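Local atomic coordinates of chromosome-partitioning ATPase Soj (Thermus thermophilus, PDB entry 1WCV), a protein that hydrolyses ATP and binds double-stranded DNA cooperatively in an ATP-dependent manner, and probably takes part in partitioning the bacterial chromosome. Residues 213-218 and 223-228. Sequence-based numbering, arbitrary orientation.
Sequences AEAPSF and AQHAPT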
ATOM      1  N   ALA A 213      -3.145  19.580  -0.703  1.00 20.96           N
ATOM      2  CA  ALA A 213      -4.354  20.396  -0.659  1.00 19.66           C
ATOM      3  C   ALA A 213      -4.177  21.692  -1.443  1.00 22.63           C
ATOM      4  O   ALA A 213      -5.112  22.158  -2.091  1.00 26.10           O
ATOM      5  CB  ALA A 213      -4.720  20.708   0.793  1.00 20.73           C
ATOM      6  N   GLU A 214      -2.972  22.257  -1.405  1.00 24.57           N
ATOM      7  CA  GLU A 214      -2.706  23.513  -2.103  1.00 26.10           C
ATOM      8  C   GLU A 214      -2.330  23.420  -3.583  1.00 24.48           C
ATOM      9  O   GLU A 214      -2.483  24.394  -4.319  1.00 24.39           O
ATOM     10  CB  GLU A 214      -1.626  24.304  -1.355  1.00 31.45           C
ATOM     11  CG  GLU A 214      -0.324  23.552  -1.148  1.00 33.90           C
ATOM     12  CD  GLU A 214       0.711  24.364  -0.384  1.00 34.94           C
ATOM     13  OE1 GLU A 214       0.353  24.977   0.643  1.00 35.64           O
ATOM     14  OE2 GLU A 214       1.887  24.376  -0.804  1.00 29.94           O
ATOM     15  N   ALA A 215      -1.846  22.263  -4.028  1.00 23.16           N
ATOM     16  CA  ALA A 215      -1.443  22.094  -5.425  1.00 22.46           C
ATOM     17  C   ALA A 215      -2.437  22.632  -6.467  1.00 23.32           C
ATOM     18  O   ALA A 215      -2.041  23.310  -7.414  1.00 24.25           O
ATOM     19  CB  ALA A 215      -1.143  20.622  -5.706  1.00 25.72           C
ATOM     20  N   PRO A 216      -3.736  22.326  -6.321  1.00 22.85           N
ATOM     21  CA  PRO A 216      -4.711  22.824  -7.300  1.00 23.94           C
ATOM     22  C   PRO A 216      -4.771  24.352  -7.373  1.00 22.36           C
ATOM     23  O   PRO A 216      -4.944  24.919  -8.454  1.00 21.93           O
ATOM     24  CB  PRO A 216      -6.033  22.224  -6.815  1.00 23.24           C
ATOM     25  CG  PRO A 216      -5.600  20.964  -6.128  1.00 23.23           C
ATOM     26  CD  PRO A 216      -4.375  21.400  -5.368  1.00 23.12           C
ATOM     27  N   SER A 217      -4.645  25.014  -6.227  1.00 23.72           N
ATOM     28  CA  SER A 217      -4.696  26.475  -6.202  1.00 23.94           C
ATOM     29  C   SER A 217      -3.512  27.058  -6.976  1.00 24.85           C
ATOM     30  O   SER A 217      -3.602  28.151  -7.545  1.00 21.89           O
ATOM     31  CB  SER A 217      -4.704  26.989  -4.758  1.00 21.77           C
ATOM     32  OG  SER A 217      -3.469  26.749  -4.106  1.00 27.04           O
ATOM     33  N   PHE A 218      -2.405  26.324  -7.000  1.00 22.82           N
ATOM     34  CA  PHE A 218      -1.217  26.750  -7.727  1.00 23.02           C
ATOM     35  C   PHE A 218      -1.332  26.331  -9.183  1.00 21.76           C
ATOM     36  O   PHE A 218      -0.559  26.775 -10.029  1.00 23.42           O
ATOM     37  CB  PHE A 218       0.046  26.126  -7.114  1.00 20.80           C
ATOM     38  CG  PHE A 218       0.475  26.762  -5.826  1.00 21.90           C
ATOM     39  CD1 PHE A 218       1.385  27.814  -5.825  1.00 23.68           C
ATOM     40  CD2 PHE A 218      -0.041  26.320  -4.614  1.00 21.72           C
ATOM     41  CE1 PHE A 218       1.777  28.415  -4.631  1.00 24.71           C
ATOM     42  CE2 PHE A 218       0.342  26.913  -3.413  1.00 22.34           C
ATOM     43  CZ  PHE A 218       1.254  27.962  -3.420  1.00 24.69           C
ATOM     44  N   ALA A 223       3.526  16.528  -8.372  1.00 13.96           N
ATOM     45  CA  ALA A 223       4.883  16.221  -8.818  1.00 15.43           C
ATOM     46  C   ALA A 223       5.622  17.527  -9.135  1.00 19.65           C
ATOM     47  O   ALA A 223       6.837  17.634  -8.930  1.00 20.14           O
ATOM     48  CB  ALA A 223       4.842  15.326 -10.045  1.00 16.87           C
ATOM     49  N   GLN A 224       4.888  18.516  -9.637  1.00 19.08           N
ATOM     50  CA  GLN A 224       5.477  19.814  -9.973  1.00 17.69           C
ATOM     51  C   GLN A 224       5.615  20.684  -8.734  1.00 17.71           C
ATOM     52  O   GLN A 224       6.630  21.349  -8.542  1.00 22.16           O
ATOM     53  CB  GLN A 224       4.609  20.578 -10.983  1.00 16.13           C
ATOM     54  CG  GLN A 224       4.522  19.975 -12.369  1.00 16.01           C
ATOM     55  CD  GLN A 224       3.509  20.697 -13.242  1.00 23.78           C
ATOM     56  OE1 GLN A 224       2.322  20.765 -12.913  1.00 22.32           O
ATOM     57  NE2 GLN A 224       3.976  21.241 -14.360  1.00 25.07           N
ATOM     58  N   HIS A 225       4.589  20.666  -7.892  1.00 15.32           N
ATOM     59  CA  HIS A 225       4.554  21.491  -6.686  1.00 16.43           C
ATOM     60  C   HIS A 225       5.422  21.071  -5.499  1.00 17.73           C
ATOM     61  O   HIS A 225       6.079  21.903  -4.872  1.00 16.32           O
ATOM     62  CB  HIS A 225       3.101  21.617  -6.218  1.00 19.00           C
ATOM     63  CG  HIS A 225       2.911  22.581  -5.090  1.00 21.20           C
ATOM     64  ND1 HIS A 225       3.186  23.926  -5.208  1.00 20.91           N
ATOM     65  CD2 HIS A 225       2.470  22.396  -3.823  1.00 20.08           C
ATOM     66  CE1 HIS A 225       2.923  24.528  -4.063  1.00 16.47           C
ATOM     67  NE2 HIS A 225       2.486  23.623  -3.205  1.00 22.16           N
ATOM     68  N   ALA A 226       5.410  19.783  -5.171  1.00 16.26           N
ATOM     69  CA  ALA A 226       6.180  19.282  -4.036  1.00 16.19           C
ATOM     70  C   ALA A 226       6.427  17.799  -4.262  1.00 15.41           C
ATOM     71  O   ALA A 226       5.810  16.959  -3.616  1.00 15.50           O
ATOM     72  CB  ALA A 226       5.394  19.499  -2.742  1.00 18.21           C
ATOM     73  N   PRO A 227       7.346  17.465  -5.180  1.00 16.04           N
ATOM     74  CA  PRO A 227       7.705  16.087  -5.541  1.00 15.24           C
ATOM     75  C   PRO A 227       8.167  15.143  -4.432  1.00 14.67           C
ATOM     76  O   PRO A 227       8.153  13.922  -4.617  1.00 14.52           O
ATOM     77  CB  PRO A 227       8.760  16.283  -6.630  1.00 16.48           C
ATOM     78  CG  PRO A 227       9.407  17.565  -6.241  1.00 18.20           C
ATOM     79  CD  PRO A 227       8.218  18.425  -5.884  1.00 18.74           C
ATOM     80  N   THR A 228       8.577  15.678  -3.290  1.00 13.89           N
ATOM     81  CA  THR A 228       8.997  14.797  -2.208  1.00 11.84           C
ATOM     82  C   THR A 228       8.058  14.852  -1.009  1.00 13.08           C
ATOM     83  O   THR A 228       8.385  14.339   0.053  1.00 14.84           O
ATOM     84  CB  THR A 228      10.448  15.071  -1.741  1.00 14.24           C
ATOM     85  OG1 THR A 228      10.562  16.419  -1.272  1.00 16.12           O
ATOM     86  CG2 THR A 228      11.431  14.828  -2.888  1.00 16.65           C
TER
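The closest pair of CA atoms is that of Ala215 and His225, 6.2 Å apart, where the kinked helix 210-218 faces the last residue of the short helix 222-225. The contact centres on His225: with chi1 at -173°, CG opposite the backbone N, the imidazole extends toward Glu214 and Phe218. There NE2 of His225 donates to OE2 of Glu214 at 2.6 Å, with an N-H...O angle of 169°, a His-carboxylate hydrogen bond. OE2 lies in the plane of the His225 ring and accepts the bond through its anti lone pair, the one pointing away from the other carboxylate oxygen. This pairing joins two consecutive helices in the C-terminal part of a ParA-family P-loop ATPase; the side chain of Glu214 is about 7 Å from that of the ATP-binding Asn209. Phe218 meets the same imidazole differently: CE1 of His225 sits over the centre of the phenyl face, 3.5 Å from CD2 of Phe218, with the ring planes inclined at 33°. Nearer the two backbones, CB of Ala215 comes within 4.4 Å of CB of His225. An alanine here removes ring and N-H alike, which would probably leave the Glu214 carboxylate without its mate and open a gap against the Phe218 face. Thr228 packs on Arg182 of the second subunit.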